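PDB 7CTQ: peptidyl tryptophan dihydroxylase from Pseudomonas putida, which is an FAD-dependent monooxygenase that dihydroxylates a tryptophan of a peptide substrate during biogenesis of the tryptophylquinone cofactor of quinohemoprotein amine dehydrogenase. Local coordinates for residues S174-E177 / G182-W185. Numbering follows the deposited sequence.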
# COMPACT_ATOMS: atom_id res chain seq x y z
N SER A 174 19.60 9.86 8.12
CA SER A 174 18.87 8.62 8.30
C SER A 174 19.80 7.47 7.94
O SER A 174 20.87 7.68 7.36
CB SER A 174 17.59 8.60 7.46
OG SER A 174 17.88 8.56 6.07
N ALA A 175 19.40 6.25 8.30
CA ALA A 175 20.23 5.10 7.97
C ALA A 175 19.41 3.82 8.00
O ALA A 175 18.36 3.74 8.65
CB ALA A 175 21.43 4.97 8.92
N VAL A 176 19.93 2.81 7.29
CA VAL A 176 19.42 1.44 7.27
C VAL A 176 20.61 0.51 7.44
O VAL A 176 21.63 0.68 6.77
CB VAL A 176 18.68 1.10 5.96
CG1 VAL A 176 17.74 -0.10 6.17
CG2 VAL A 176 17.92 2.30 5.44
N GLU A 177 20.48 -0.47 8.34
CA GLU A 177 21.52 -1.49 8.47
C GLU A 177 20.87 -2.85 8.63
O GLU A 177 19.89 -3.02 9.36
CB GLU A 177 22.49 -1.21 9.64
CG GLU A 177 21.87 -1.22 11.02
CD GLU A 177 22.90 -1.10 12.15
OE1 GLU A 177 24.06 -1.53 12.00
OE2 GLU A 177 22.52 -0.57 13.22
N GLY A 182 17.47 -9.40 11.79
CA GLY A 182 16.52 -8.35 11.52
C GLY A 182 17.20 -7.24 10.75
O GLY A 182 18.32 -7.39 10.26
N TRP A 183 16.49 -6.12 10.64
CA TRP A 183 17.08 -4.93 10.06
C TRP A 183 16.52 -3.73 10.81
O TRP A 183 15.44 -3.79 11.41
CB TRP A 183 16.83 -4.82 8.54
CG TRP A 183 15.39 -4.81 8.16
CD1 TRP A 183 14.57 -5.90 7.94
CD2 TRP A 183 14.58 -3.65 7.94
NE1 TRP A 183 13.31 -5.48 7.60
CE2 TRP A 183 13.28 -4.11 7.59
CE3 TRP A 183 14.82 -2.28 7.99
CZ2 TRP A 183 12.23 -3.23 7.32
CZ3 TRP A 183 13.77 -1.41 7.71
CH2 TRP A 183 12.49 -1.89 7.38
N ALA A 184 17.27 -2.63 10.78
CA ALA A 184 16.88 -1.43 11.50
C ALA A 184 16.84 -0.24 10.56
O ALA A 184 17.64 -0.13 9.63
CB ALA A 184 17.84 -1.15 12.68
N TRP A 185 15.88 0.65 10.81
CA TRP A 185 15.78 1.94 10.16
C TRP A 185 15.85 3.02 11.24
O TRP A 185 15.20 2.89 12.28
CB TRP A 185 14.47 2.06 9.39
CG TRP A 185 14.00 3.45 9.14
CD1 TRP A 185 12.98 4.10 9.77
CD2 TRP A 185 14.53 4.37 8.18
NE1 TRP A 185 12.84 5.36 9.26
CE2 TRP A 185 13.77 5.55 8.28
CE3 TRP A 185 15.56 4.30 7.23
CZ2 TRP A 185 14.02 6.66 7.47
CZ3 TRP A 185 15.81 5.40 6.44
CH2 TRP A 185 15.03 6.57 6.56
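The beta hairpin of strands 173-179 and 182-188 brings V176 against W183 and W185 in the mixed sheet next to the FAD, the segments running antiparallel at 176°. E177 and A184 form the hydrogen-bonded pair: E177 N donates to A184 O at 3.1 Å and A184 N donates to E177 O at 3.0 Å. V176 and W185 form the adjoining non-hydrogen-bonded pair, with V176 CA close enough to A184 O for a CA-H...O contact. On their face of the sheet the two methyls of V176 divide between the indoles: CG1, anti to the backbone N (chi1 -160°), lies 4.1 Å from W183 CE3, while CG2 meets the W185 ring at its edge, in plane, 3.6 Å from CE3. The W185 indole reaches back along strand 173-179, its benzo ring passing A175 O and ending at S174. Y195 meets this indole with planes at about 60°, and the flavin cofactor lies about 5 Å from the W185 side chain at the nearest atoms, so the hairpin contributes to the surroundings of the FAD. An alanine at W185 would remove the indole, and V176 CG2 and S174 CB would probably be left facing a gap beside the cofactor. The polar ends bond outside the hairpin, W183 NE1 to Y325 OH and E177 OE2 to S222 OG. S174 OG bonds to T71 O, while its CB sits 3.4 Å from W185 CH2.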